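Local coordinates for protein SusD homolog (Bacteroides ovatus, PDB 4F53) that probably binds glycans, perhaps mucin O-glycans, at the bacterial cell surface as a SusD-like outer-membrane lipoprotein with a TPR-like helical fold, at residues L33-L38 with S94-D99; D64-T69 with I309-Y314; D109-S114 with T168-F173; M271-D276 with G387-Y392. All blocks are in the same frame, centred on the assembly; numbering follows the deposited sequence. Where two conformers were deposited one is given.

Contact 1: residues L33-L38 with S94-D99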
loop_
_atom_site.group_PDB
_atom_site.type_symbol
_atom_site.label_atom_id
_atom_site.label_comp_id
_atom_site.label_asym_id
_atom_site.label_seq_id
_atom_site.Cartn_x
_atom_site.Cartn_y
_atom_site.Cartn_z
ATOM N N LEU A 33 -15.630 12.006 -9.146
ATOM C CA LEU A 33 -14.455 11.571 -9.876
ATOM C C LEU A 33 -13.155 11.972 -9.165
ATOM O O LEU A 33 -12.233 11.161 -9.155
ATOM C CB LEU A 33 -14.465 12.127 -11.316
ATOM C CG LEU A 33 -15.253 11.346 -12.362
ATOM C CD1 LEU A 33 -15.214 12.075 -13.691
ATOM C CD2 LEU A 33 -14.725 9.907 -12.514
ATOM N N ASN A 34 -13.070 13.200 -8.595
ATOM C CA ASN A 34 -11.867 13.656 -7.904
ATOM C C ASN A 34 -11.700 12.843 -6.579
ATOM O O ASN A 34 -10.590 12.455 -6.226
ATOM C CB ASN A 34 -11.934 15.192 -7.662
ATOM C CG ASN A 34 -12.204 16.084 -8.886
ATOM O OD1 ASN A 34 -12.087 15.687 -10.061
ATOM N ND2 ASN A 34 -12.567 17.345 -8.636
ATOM N N LEU A 35 -12.812 12.588 -5.873
ATOM C CA LEU A 35 -12.788 11.826 -4.619
ATOM C C LEU A 35 -12.338 10.405 -4.891
ATOM O O LEU A 35 -11.500 9.874 -4.152
ATOM C CB LEU A 35 -14.154 11.844 -3.910
ATOM C CG LEU A 35 -14.733 13.243 -3.494
ATOM C CD1 LEU A 35 -16.005 13.069 -2.711
ATOM C CD2 LEU A 35 -13.732 14.085 -2.662
ATOM N N GLN A 36 -12.837 9.811 -5.995
ATOM C CA GLN A 36 -12.469 8.441 -6.391
ATOM C C GLN A 36 -10.959 8.331 -6.677
ATOM O O GLN A 36 -10.311 7.360 -6.285
ATOM C CB GLN A 36 -13.274 8.026 -7.620
ATOM C CG GLN A 36 -13.077 6.587 -8.004
ATOM C CD GLN A 36 -13.799 6.224 -9.260
ATOM O OE1 GLN A 36 -13.421 6.619 -10.369
ATOM N NE2 GLN A 36 -14.855 5.454 -9.110
ATOM N N ASP A 37 -10.410 9.340 -7.346
ATOM C CA ASP A 37 -9.014 9.364 -7.739
ATOM C C ASP A 37 -8.044 9.300 -6.546
ATOM O O ASP A 37 -7.001 8.654 -6.648
ATOM C CB ASP A 37 -8.757 10.641 -8.556
ATOM C CG ASP A 37 -7.290 10.888 -8.884
ATOM O OD1 ASP A 37 -6.620 9.949 -9.353
ATOM O OD2 ASP A 37 -6.803 11.992 -8.601
ATOM N N LEU A 38 -8.381 9.959 -5.436
ATOM C CA LEU A 38 -7.498 10.104 -4.271
ATOM C C LEU A 38 -7.260 8.804 -3.489
ATOM O O LEU A 38 -6.371 8.789 -2.618
ATOM C CB LEU A 38 -7.976 11.247 -3.343
ATOM C CG LEU A 38 -7.814 12.637 -4.000
ATOM C CD1 LEU A 38 -8.687 13.688 -3.321
ATOM C CD2 LEU A 38 -6.325 13.057 -4.110
ATOM N N SER A 94 -6.329 18.805 1.903
ATOM C CA SER A 94 -6.515 19.898 0.922
ATOM C C SER A 94 -7.183 19.417 -0.356
ATOM O O SER A 94 -7.981 20.137 -0.969
ATOM C CB SER A 94 -5.168 20.508 0.531
ATOM O OG SER A 94 -4.428 20.935 1.660
ATOM N N LYS A 95 -6.807 18.212 -0.786
ATOM C CA LYS A 95 -7.309 17.665 -2.039
ATOM C C LYS A 95 -8.642 16.945 -1.874
ATOM O O LYS A 95 -9.424 16.942 -2.825
ATOM C CB LYS A 95 -6.282 16.717 -2.671
ATOM C CG LYS A 95 -5.027 17.441 -3.137
ATOM C CD LYS A 95 -3.988 16.430 -3.574
ATOM C CE LYS A 95 -2.637 17.062 -3.774
ATOM N NZ LYS A 95 -2.590 17.832 -5.032
ATOM N N PHE A 96 -8.904 16.326 -0.704
ATOM C CA PHE A 96 -10.133 15.560 -0.514
ATOM C C PHE A 96 -11.333 16.377 0.004
ATOM O O PHE A 96 -12.416 16.329 -0.606
ATOM C CB PHE A 96 -9.907 14.336 0.433
ATOM C CG PHE A 96 -11.062 13.362 0.418
ATOM C CD1 PHE A 96 -12.155 13.532 1.275
ATOM C CD2 PHE A 96 -11.091 12.306 -0.491
ATOM C CE1 PHE A 96 -13.257 12.674 1.206
ATOM C CE2 PHE A 96 -12.184 11.437 -0.551
ATOM C CZ PHE A 96 -13.277 11.647 0.271
ATOM N N TYR A 97 -11.173 17.025 1.166
ATOM C CA TYR A 97 -12.278 17.634 1.901
ATOM C C TYR A 97 -13.031 18.789 1.224
ATOM O O TYR A 97 -14.266 18.733 1.306
ATOM C CB TYR A 97 -11.881 17.997 3.326
ATOM C CG TYR A 97 -11.963 16.776 4.222
ATOM C CD1 TYR A 97 -13.190 16.195 4.534
ATOM C CD2 TYR A 97 -10.810 16.136 4.672
ATOM C CE1 TYR A 97 -13.270 15.051 5.324
ATOM C CE2 TYR A 97 -10.881 15.017 5.500
ATOM C CZ TYR A 97 -12.112 14.467 5.815
ATOM O OH TYR A 97 -12.191 13.325 6.596
ATOM N N PRO A 98 -12.434 19.781 0.518
ATOM C CA PRO A 98 -13.281 20.810 -0.114
ATOM C C PRO A 98 -14.310 20.191 -1.084
ATOM O O PRO A 98 -15.483 20.554 -0.999
ATOM C CB PRO A 98 -12.267 21.722 -0.816
ATOM C CG PRO A 98 -11.013 21.544 -0.045
ATOM C CD PRO A 98 -11.003 20.078 0.304
ATOM N N ASP A 99 -13.909 19.185 -1.913
ATOM C CA ASP A 99 -14.827 18.519 -2.849
ATOM C C ASP A 99 -15.857 17.655 -2.122
ATOM O O ASP A 99 -17.023 17.616 -2.529
ATOM C CB ASP A 99 -14.063 17.678 -3.871
ATOM C CG ASP A 99 -13.411 18.478 -4.993
ATOM O OD1 ASP A 99 -13.535 19.725 -4.992
ATOM O OD2 ASP A 99 -12.796 17.858 -5.885
#

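Contact 2: residues D64-T69 with I309-Y314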
loop_
_atom_site.group_PDB
_atom_site.type_symbol
_atom_site.label_atom_id
_atom_site.label_comp_id
_atom_site.label_asym_id
_atom_site.label_seq_id
_atom_site.Cartn_x
_atom_site.Cartn_y
_atom_site.Cartn_z
ATOM N N ASP A 64 14.647 4.090 -4.720
ATOM C CA ASP A 64 14.956 5.402 -5.292
ATOM C C ASP A 64 16.307 5.309 -6.014
ATOM O O ASP A 64 17.208 4.608 -5.543
ATOM C CB ASP A 64 14.943 6.489 -4.206
ATOM C CG ASP A 64 13.634 6.551 -3.395
ATOM O OD1 ASP A 64 12.535 6.441 -4.016
ATOM O OD2 ASP A 64 13.708 6.695 -2.128
ATOM N N SER A 65 16.397 5.918 -7.212
ATOM C CA SER A 65 17.573 5.865 -8.100
ATOM C C SER A 65 17.911 7.259 -8.670
ATOM O O SER A 65 18.373 7.372 -9.801
ATOM C CB SER A 65 17.332 4.872 -9.235
ATOM O OG SER A 65 16.170 5.225 -9.963
ATOM N N ASN A 66 17.650 8.311 -7.897
ATOM C CA ASN A 66 17.973 9.667 -8.304
ATOM C C ASN A 66 19.463 9.914 -7.967
ATOM O O ASN A 66 19.868 9.815 -6.801
ATOM C CB ASN A 66 17.035 10.673 -7.618
ATOM C CG ASN A 66 17.318 12.110 -7.962
ATOM O OD1 ASN A 66 18.301 12.687 -7.528
ATOM N ND2 ASN A 66 16.456 12.723 -8.740
ATOM N N LEU A 67 20.270 10.207 -8.994
ATOM C CA LEU A 67 21.719 10.383 -8.847
ATOM C C LEU A 67 22.121 11.847 -8.583
ATOM O O LEU A 67 23.308 12.140 -8.491
ATOM C CB LEU A 67 22.447 9.844 -10.103
ATOM C CG LEU A 67 22.018 8.461 -10.626
ATOM C CD1 LEU A 67 22.728 8.117 -11.933
ATOM C CD2 LEU A 67 22.205 7.369 -9.574
ATOM N N GLY A 68 21.138 12.731 -8.426
ATOM C CA GLY A 68 21.368 14.146 -8.165
ATOM C C GLY A 68 21.731 14.487 -6.727
ATOM O O GLY A 68 21.778 13.614 -5.844
ATOM N N THR A 69 21.971 15.786 -6.498
ATOM C CA THR A 69 22.318 16.367 -5.193
ATOM C C THR A 69 21.205 17.304 -4.671
ATOM O O THR A 69 21.349 17.863 -3.585
ATOM C CB THR A 69 23.666 17.133 -5.297
ATOM O OG1 THR A 69 23.655 17.968 -6.468
ATOM C CG2 THR A 69 24.877 16.194 -5.295
ATOM N N ILE A 309 19.702 3.671 -0.182
ATOM C CA ILE A 309 21.045 4.171 -0.530
ATOM C C ILE A 309 21.019 5.686 -0.254
ATOM O O ILE A 309 20.069 6.357 -0.653
ATOM C CB ILE A 309 21.461 3.832 -1.989
ATOM C CG1 ILE A 309 21.569 2.300 -2.214
ATOM C CG2 ILE A 309 22.763 4.568 -2.371
ATOM C CD1 ILE A 309 21.631 1.869 -3.713
ATOM N N LEU A 310 21.994 6.201 0.494
ATOM C CA LEU A 310 22.018 7.618 0.842
ATOM C C LEU A 310 22.189 8.447 -0.404
ATOM O O LEU A 310 22.965 8.079 -1.293
ATOM C CB LEU A 310 23.151 7.934 1.853
ATOM C CG LEU A 310 23.044 9.253 2.654
ATOM C CD1 LEU A 310 22.050 9.128 3.835
ATOM C CD2 LEU A 310 24.408 9.659 3.222
ATOM N N GLN A 311 21.449 9.563 -0.474
ATOM C CA GLN A 311 21.563 10.532 -1.558
ATOM C C GLN A 311 23.021 10.969 -1.646
ATOM O O GLN A 311 23.621 11.305 -0.618
ATOM C CB GLN A 311 20.627 11.727 -1.306
ATOM C CG GLN A 311 20.299 12.526 -2.558
ATOM C CD GLN A 311 19.344 11.854 -3.518
ATOM O OE1 GLN A 311 18.678 10.863 -3.208
ATOM N NE2 GLN A 311 19.284 12.375 -4.739
ATOM N N GLY A 312 23.591 10.848 -2.843
ATOM C CA GLY A 312 24.981 11.183 -3.121
ATOM C C GLY A 312 25.928 10.001 -3.032
ATOM O O GLY A 312 27.122 10.166 -3.264
ATOM N N GLN A 313 25.419 8.798 -2.701
ATOM C CA GLN A 313 26.254 7.602 -2.516
ATOM C C GLN A 313 25.832 6.444 -3.413
ATOM O O GLN A 313 25.944 5.281 -3.029
ATOM C CB GLN A 313 26.243 7.170 -1.043
ATOM C CG GLN A 313 26.952 8.189 -0.161
ATOM C CD GLN A 313 26.994 7.831 1.294
ATOM O OE1 GLN A 313 26.325 6.913 1.776
ATOM N NE2 GLN A 313 27.783 8.576 2.042
ATOM N N TYR A 314 25.376 6.771 -4.626
ATOM C CA TYR A 314 24.962 5.783 -5.624
ATOM C C TYR A 314 26.081 5.463 -6.565
ATOM O O TYR A 314 26.834 6.367 -6.954
ATOM C CB TYR A 314 23.807 6.330 -6.465
ATOM C CG TYR A 314 22.468 6.341 -5.776
ATOM C CD1 TYR A 314 22.063 7.439 -5.012
ATOM C CD2 TYR A 314 21.579 5.288 -5.927
ATOM C CE1 TYR A 314 20.823 7.452 -4.372
ATOM C CE2 TYR A 314 20.339 5.292 -5.298
ATOM C CZ TYR A 314 19.965 6.379 -4.528
ATOM O OH TYR A 314 18.743 6.396 -3.941
HETATM O O HOH W 1 17.477 8.666 -4.900
HETATM O O HOH W 2 22.066 10.822 -5.328
#

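Contact 3: residues D109-S114 with T168-F173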
loop_
_atom_site.group_PDB
_atom_site.type_symbol
_atom_site.label_atom_id
_atom_site.label_comp_id
_atom_site.label_asym_id
_atom_site.label_seq_id
_atom_site.Cartn_x
_atom_site.Cartn_y
_atom_site.Cartn_z
ATOM N N ASP A 109 -28.706 12.439 -3.210
ATOM C CA ASP A 109 -28.725 11.064 -3.724
ATOM C C ASP A 109 -27.905 10.151 -2.815
ATOM O O ASP A 109 -26.685 10.280 -2.725
ATOM C CB ASP A 109 -28.198 11.015 -5.175
ATOM C CG ASP A 109 -28.206 9.658 -5.874
ATOM O OD1 ASP A 109 -28.763 8.689 -5.306
ATOM O OD2 ASP A 109 -27.687 9.575 -7.001
ATOM N N GLU A 110 -28.606 9.219 -2.163
ATOM C CA GLU A 110 -28.108 8.229 -1.221
ATOM C C GLU A 110 -26.937 7.409 -1.792
ATOM O O GLU A 110 -26.002 7.100 -1.056
ATOM C CB GLU A 110 -29.264 7.303 -0.827
ATOM C CG GLU A 110 -29.031 6.487 0.435
ATOM C CD GLU A 110 -30.152 5.532 0.813
ATOM O OE1 GLU A 110 -30.985 5.199 -0.063
ATOM O OE2 GLU A 110 -30.182 5.101 1.989
ATOM N N LEU A 111 -26.984 7.071 -3.087
ATOM C CA LEU A 111 -25.944 6.279 -3.716
ATOM C C LEU A 111 -24.636 7.086 -3.847
ATOM O O LEU A 111 -23.559 6.561 -3.527
ATOM C CB LEU A 111 -26.425 5.756 -5.084
ATOM C CG LEU A 111 -25.421 4.916 -5.907
ATOM C CD1 LEU A 111 -24.970 3.671 -5.157
ATOM C CD2 LEU A 111 -26.017 4.496 -7.215
ATOM N N PHE A 112 -24.732 8.357 -4.285
ATOM C CA PHE A 112 -23.570 9.223 -4.480
ATOM C C PHE A 112 -22.949 9.649 -3.150
ATOM O O PHE A 112 -21.735 9.796 -3.066
ATOM C CB PHE A 112 -23.945 10.436 -5.344
ATOM C CG PHE A 112 -23.666 10.190 -6.807
ATOM C CD1 PHE A 112 -24.543 9.432 -7.585
ATOM C CD2 PHE A 112 -22.499 10.671 -7.405
ATOM C CE1 PHE A 112 -24.259 9.168 -8.937
ATOM C CE2 PHE A 112 -22.225 10.424 -8.761
ATOM C CZ PHE A 112 -23.101 9.669 -9.516
ATOM N N LEU A 113 -23.767 9.807 -2.112
ATOM C CA LEU A 113 -23.284 10.177 -0.779
ATOM C C LEU A 113 -22.605 8.976 -0.117
ATOM O O LEU A 113 -21.621 9.158 0.607
ATOM C CB LEU A 113 -24.428 10.716 0.095
ATOM C CG LEU A 113 -25.072 11.999 -0.391
ATOM C CD1 LEU A 113 -26.447 12.166 0.223
ATOM C CD2 LEU A 113 -24.153 13.217 -0.187
ATOM N N SER A 114 -23.093 7.751 -0.419
ATOM C CA SER A 114 -22.519 6.510 0.092
ATOM C C SER A 114 -21.168 6.237 -0.560
ATOM O O SER A 114 -20.223 5.850 0.123
ATOM C CB SER A 114 -23.479 5.347 -0.120
ATOM O OG SER A 114 -24.539 5.482 0.813
ATOM N N THR A 168 -25.140 -1.675 3.122
ATOM C CA THR A 168 -26.611 -1.769 3.115
ATOM C C THR A 168 -27.176 -0.959 1.934
ATOM O O THR A 168 -27.998 -1.482 1.192
ATOM C CB THR A 168 -27.182 -1.312 4.472
ATOM O OG1 THR A 168 -26.690 -2.200 5.488
ATOM C CG2 THR A 168 -28.725 -1.283 4.502
ATOM N N VAL A 169 -26.700 0.287 1.731
ATOM C CA VAL A 169 -27.133 1.154 0.628
ATOM C C VAL A 169 -26.758 0.514 -0.736
ATOM O O VAL A 169 -27.616 0.406 -1.601
ATOM C CB VAL A 169 -26.579 2.598 0.767
ATOM C CG1 VAL A 169 -26.813 3.417 -0.503
ATOM C CG2 VAL A 169 -27.195 3.297 1.978
ATOM N N LEU A 170 -25.527 0.042 -0.896
ATOM C CA LEU A 170 -25.084 -0.548 -2.165
ATOM C C LEU A 170 -25.837 -1.854 -2.502
ATOM O O LEU A 170 -26.076 -2.123 -3.690
ATOM C CB LEU A 170 -23.583 -0.790 -2.162
ATOM C CG LEU A 170 -22.685 0.451 -2.100
ATOM C CD1 LEU A 170 -21.239 0.050 -1.971
ATOM C CD2 LEU A 170 -22.891 1.365 -3.304
ATOM N N GLY A 171 -26.190 -2.624 -1.460
ATOM C CA GLY A 171 -26.955 -3.864 -1.551
ATOM C C GLY A 171 -28.363 -3.663 -2.084
ATOM O O GLY A 171 -28.788 -4.419 -2.961
ATOM N N LYS A 172 -29.086 -2.620 -1.573
ATOM C CA LYS A 172 -30.456 -2.360 -2.000
ATOM C C LYS A 172 -30.515 -1.859 -3.451
ATOM O O LYS A 172 -31.511 -2.128 -4.113
ATOM C CB LYS A 172 -31.223 -1.437 -1.031
ATOM C CG LYS A 172 -30.838 0.032 -1.011
ATOM C CD LYS A 172 -31.633 0.747 0.069
ATOM C CE LYS A 172 -31.860 2.200 -0.237
ATOM N NZ LYS A 172 -32.839 2.402 -1.338
ATOM N N PHE A 173 -29.452 -1.205 -3.972
ATOM C CA PHE A 173 -29.416 -0.792 -5.386
ATOM C C PHE A 173 -29.181 -2.014 -6.283
ATOM O O PHE A 173 -29.518 -1.979 -7.458
ATOM C CB PHE A 173 -28.393 0.322 -5.649
ATOM C CG PHE A 173 -28.913 1.638 -5.130
ATOM C CD1 PHE A 173 -29.807 2.394 -5.877
ATOM C CD2 PHE A 173 -28.584 2.080 -3.859
ATOM C CE1 PHE A 173 -30.342 3.575 -5.366
ATOM C CE2 PHE A 173 -29.128 3.257 -3.347
ATOM C CZ PHE A 173 -29.999 3.998 -4.104
#

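Contact 4: residues M271-D276 with G387-Y392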
loop_
_atom_site.group_PDB
_atom_site.type_symbol
_atom_site.label_atom_id
_atom_site.label_comp_id
_atom_site.label_asym_id
_atom_site.label_seq_id
_atom_site.Cartn_x
_atom_site.Cartn_y
_atom_site.Cartn_z
HETATM N N MSE A 271 11.363 -13.109 -6.168
HETATM C CA MSE A 271 10.793 -13.524 -7.445
HETATM C C MSE A 271 11.762 -14.324 -8.279
HETATM O O MSE A 271 11.309 -15.246 -8.948
HETATM C CB MSE A 271 10.194 -12.336 -8.177
HETATM C CG MSE A 271 8.993 -11.790 -7.410
HETATM SE SE MSE A 271 8.202 -10.271 -8.269
HETATM C CE MSE A 271 7.308 -11.197 -9.650
ATOM N N ASN A 272 13.076 -14.084 -8.150
ATOM C CA ASN A 272 14.103 -14.919 -8.806
ATOM C C ASN A 272 14.163 -16.285 -8.128
ATOM O O ASN A 272 14.147 -17.284 -8.821
ATOM C CB ASN A 272 15.498 -14.251 -8.796
ATOM C CG ASN A 272 15.623 -13.171 -9.838
ATOM O OD1 ASN A 272 14.882 -13.130 -10.805
ATOM N ND2 ASN A 272 16.581 -12.299 -9.701
ATOM N N ALA A 273 14.145 -16.336 -6.767
ATOM C CA ALA A 273 14.185 -17.600 -6.012
ATOM C C ALA A 273 13.009 -18.501 -6.378
ATOM O O ALA A 273 13.161 -19.719 -6.417
ATOM C CB ALA A 273 14.165 -17.319 -4.529
ATOM N N TYR A 274 11.831 -17.895 -6.639
ATOM C CA TYR A 274 10.633 -18.662 -6.977
ATOM C C TYR A 274 10.462 -18.864 -8.487
ATOM O O TYR A 274 9.440 -19.433 -8.883
ATOM C CB TYR A 274 9.381 -17.976 -6.392
ATOM C CG TYR A 274 9.440 -17.731 -4.898
ATOM C CD1 TYR A 274 10.187 -18.562 -4.060
ATOM C CD2 TYR A 274 8.702 -16.713 -4.311
ATOM C CE1 TYR A 274 10.277 -18.314 -2.693
ATOM C CE2 TYR A 274 8.738 -16.492 -2.940
ATOM C CZ TYR A 274 9.541 -17.283 -2.133
ATOM O OH TYR A 274 9.553 -17.065 -0.770
ATOM N N ASN A 275 11.423 -18.379 -9.334
ATOM C CA ASN A 275 11.349 -18.424 -10.818
ATOM C C ASN A 275 9.971 -17.932 -11.240
ATOM O O ASN A 275 9.267 -18.578 -11.999
ATOM C CB ASN A 275 11.638 -19.838 -11.372
ATOM C CG ASN A 275 13.049 -20.299 -11.088
ATOM O OD1 ASN A 275 14.027 -19.695 -11.550
ATOM N ND2 ASN A 275 13.192 -21.353 -10.281
ATOM N N ASP A 276 9.543 -16.830 -10.612
ATOM C CA ASP A 276 8.220 -16.269 -10.780
ATOM C C ASP A 276 7.972 -15.753 -12.207
ATOM O O ASP A 276 8.681 -14.851 -12.676
ATOM C CB ASP A 276 8.009 -15.171 -9.744
ATOM C CG ASP A 276 6.569 -14.922 -9.374
ATOM O OD1 ASP A 276 5.737 -14.783 -10.291
ATOM O OD2 ASP A 276 6.278 -14.824 -8.172
ATOM N N GLY A 387 11.853 -23.218 -4.052
ATOM C CA GLY A 387 12.983 -22.315 -4.224
ATOM C C GLY A 387 13.226 -21.438 -3.014
ATOM O O GLY A 387 12.288 -20.896 -2.422
ATOM N N LYS A 388 14.475 -21.353 -2.593
ATOM C CA LYS A 388 14.826 -20.593 -1.400
ATOM C C LYS A 388 15.482 -19.281 -1.755
ATOM O O LYS A 388 16.264 -19.226 -2.713
ATOM C CB LYS A 388 15.758 -21.424 -0.495
ATOM C CG LYS A 388 15.088 -22.673 0.122
ATOM C CD LYS A 388 13.896 -22.401 1.060
ATOM C CE LYS A 388 13.331 -23.685 1.627
ATOM N NZ LYS A 388 12.754 -24.572 0.578
ATOM N N VAL A 389 15.175 -18.231 -0.969
ATOM C CA VAL A 389 15.708 -16.875 -1.156
ATOM C C VAL A 389 17.185 -16.872 -0.860
ATOM O O VAL A 389 17.607 -17.292 0.210
ATOM C CB VAL A 389 14.948 -15.798 -0.336
ATOM C CG1 VAL A 389 15.609 -14.427 -0.461
ATOM C CG2 VAL A 389 13.489 -15.723 -0.766
ATOM N N GLU A 390 17.970 -16.418 -1.819
ATOM C CA GLU A 390 19.422 -16.323 -1.699
ATOM C C GLU A 390 19.823 -14.879 -1.402
ATOM O O GLU A 390 18.995 -13.962 -1.504
ATOM C CB GLU A 390 20.081 -16.835 -2.995
ATOM C CG GLU A 390 20.427 -18.302 -2.887
ATOM C CD GLU A 390 19.959 -19.192 -4.021
ATOM O OE1 GLU A 390 20.261 -18.874 -5.195
ATOM O OE2 GLU A 390 19.358 -20.252 -3.722
ATOM N N ALA A 391 21.088 -14.688 -1.038
ATOM C CA ALA A 391 21.702 -13.400 -0.730
ATOM C C ALA A 391 21.647 -12.447 -1.939
ATOM O O ALA A 391 21.754 -12.894 -3.078
ATOM C CB ALA A 391 23.156 -13.617 -0.317
ATOM N N TYR A 392 21.512 -11.152 -1.691
ATOM C CA TYR A 392 21.541 -10.178 -2.768
ATOM C C TYR A 392 22.997 -9.838 -3.114
ATOM O O TYR A 392 23.752 -9.367 -2.262
ATOM C CB TYR A 392 20.739 -8.914 -2.382
ATOM C CG TYR A 392 20.886 -7.785 -3.370
ATOM C CD1 TYR A 392 20.379 -7.893 -4.666
ATOM C CD2 TYR A 392 21.537 -6.606 -3.017
ATOM C CE1 TYR A 392 20.537 -6.860 -5.595
ATOM C CE2 TYR A 392 21.676 -5.558 -3.926
ATOM C CZ TYR A 392 21.182 -5.694 -5.217
ATOM O OH TYR A 392 21.283 -4.637 -6.085
#

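Contact 1: residues L33-L38 with S94-D99
Leu35 lies over the ring of Phe96. Its CD2 methyl stands 3.8 Å from the ring centroid, 12° off the normal, in a CH-pi contact. The same methyl is 3.3 Å from Phe96 O and also touches Asp99 CB. Leu38 comes to the ring obliquely, with CD1 4.0 Å from Phe96 CD2. That CD1 sits 3.4 Å from Lys95 O, and both methyls of Leu38 rest on Lys95 CB. Phe96 has CG anti to its backbone N (chi1 -168°), which brings the ring in beneath Leu35. An alanine at Phe96 is likely to leave the Leu35 methyl without the ring face it rests on and to open a gap beside Leu38.

At the more exposed border the contact is polar. In one of its two conformers, Asn34 ND2 donates to Asp99 OD2 at 2.8 Å, nearly straight at 168°. The oxygen lies in the amide plane of Asn34; the donor meets it on the syn side of the Asp99 carboxylate but somewhat out of that plane. The two side chains cross at about a right angle.

These residues join helices 25-37 and 82-106, which run roughly antiparallel. The segment axes approach to 9.5 Å in the helical, TPR-like part of the SusD fold. Segment 94-99 is kinked where Pro98 and Asp99 lack the backbone bond to the preceding turn.

Helix 110-131 packs against the same layer, with Tyr119 on Leu35, Val123 on Leu38 and Arg120 on Phe96. The Lys95 chain bends at its end, where NZ bonds to Gln43 OE1 and the ammonium makes a cation-pi contact with Phe46.

Contact 2: residues D64-T69 with I309-Y314
Asp64 O lies at the edge of the Tyr314 ring, near its plane. Ile309 CG2, from the ring's own loop, lies over the centre of one face, 3.6 Å above the plane. Leu67 CD2 approaches obliquely and touches Tyr314 CB at 3.6 Å. The ring lies between two irregular loops, one following strand 62-64 and the other carrying a type II beta turn from Leu310 to Gln313. Gly312 in this turn has a positive phi of 94°, where a side chain would jam against the preceding carbonyl.

The second flat group is the Gln311 amide. Its chain bends at chi2 (73°), which carries NE2 across to the other loop. NE2 donates to Gly68 O at 3.0 Å, from above the carbonyl plane, and makes a weak bond to Asn66 OD1. That oxygen also accepts from Gly68 N, which closes an Asx turn. A leucine in place of Gln311 would probably leave Gly68 O and Asn66 OD1 without this donor and cost Arg74 NH1 its bond to Gln311 OE1.

Arg74 ties both loops together, with a salt bridge to Asp64 and a bond to Ile309 O. Two waters complete the interface. Water 1 accepts from Asn66 N, donates to Gln311 OE1 and bonds to Tyr314 OH. Water 2 donates to Asn66 O and Gly68 O and accepts from Gly312 N at 2.9 Å.

Contact 3: residues D109-S114 with T168-F173
The first turn of helix 110-131 crosses segment 168-173 of helix 152-173 at 138° between their directions, with Leu111 and Val169 nearest at 6.8 Å between CA atoms. Side by side and roughly antiparallel, they pack in the mostly helical, TPR-like SusD fold. Asp109 is the N-cap of helix 110-131, its OD1 accepting from Leu111 N at 3.3 Å.

Leu111 carries the apolar part of the contact. Its CB lies over one face of the Phe173 ring, 4.2 Å from the centroid and offset toward the rim, in a CH-pi contact. Its CD1 meets Leu170 CD2 at 3.6 Å, the two side chains crossing at about a right angle. Val169 points at the other helix and puts CG1 3.3 Å from Ser114 OG. That hydroxyl donates back to Glu110 O at 2.9 Å. The same carbonyl accepts from Ser114 N, on the opposite face of its plane, so the serine is fixed while its oxygen borders the valine.

Glu110 reaches over the outer side with an extended chain. Its CG lies against both Val169 methyls. In one Lys172 conformer, Glu110 OE1 forms a salt bridge with Lys172 NZ at 3.6 Å. There the lysine starts with CG between the backbone N and carbonyl carbon (chi1 72°), then bends at chi4 toward the carboxylate.

Thr190, from helix 190-207, touches Leu111, Leu170 and Phe173. Helix 25-37 packs on Phe112 and helix 82-106 on Leu113.

Contact 4: residues M271-D276 with G387-Y392
Ala273, on the last turn of helix 265-273, packs closely on Gly387 and Lys388 of the loop. This helix ends in a Schellman motif: Asn275 has positive phi, and Asp276 N and Asn275 N bond back to Met271 O and Asn272 O. The loop 387-392 runs past this end without any conventional hydrogen bond between the segments.

The Ala273 methyl points at the loop and lies 3.4 Å from Lys388 O. Ala273 O receives a CA-H...O contact from Gly387 CA, also 3.4 Å, with 154° at the hydrogen. A side chain on Gly387 would collide with that carbonyl oxygen, so the glycine lets the loop come this near.

The Val389 side is looser. Its CG2 stands 4.1 Å from Ala273 CB and approaches the Tyr274 ring only obliquely. The flank of Lys388 is the solvent side. Lys388 points away from the helix, and its NZ bonds to Thr386 O. Glu390 is exposed and poorly ordered.

Tyr274 belongs to the buried side. Gln433 and Ile436 of helix 423-438 touch it, and its hydroxyl bonds to Val414 O. Its CG lies anti to the carbonyl carbon (chi1 -55°), and chi2 of -29° turns the ring so that an edge faces Gly387 O. That oxygen, which also accepts from Thr415 OG1, lies in the ring plane 3.3 Å from Tyr274 CE1.

Contacts 1 and 3 lie on the same side of the chain's centre, 19 Å apart between centres and about 7 Å at the nearest atoms. Helices 82-106 and 110-131 follow each other in sequence, and helix 110-131 also packs on contact 1. Contacts 2 and 4 approach to about 7 Å at their nearest atoms and cross along the chain. Contact 3 is nested within the loop closed by contact 2, yet their centres are 48 Å apart, on opposite sides of the chain's centre. A glycerol, probably from crystallisation, lies about 4 Å from the Asn66 side chain in contact 2; it does not establish a glycan site.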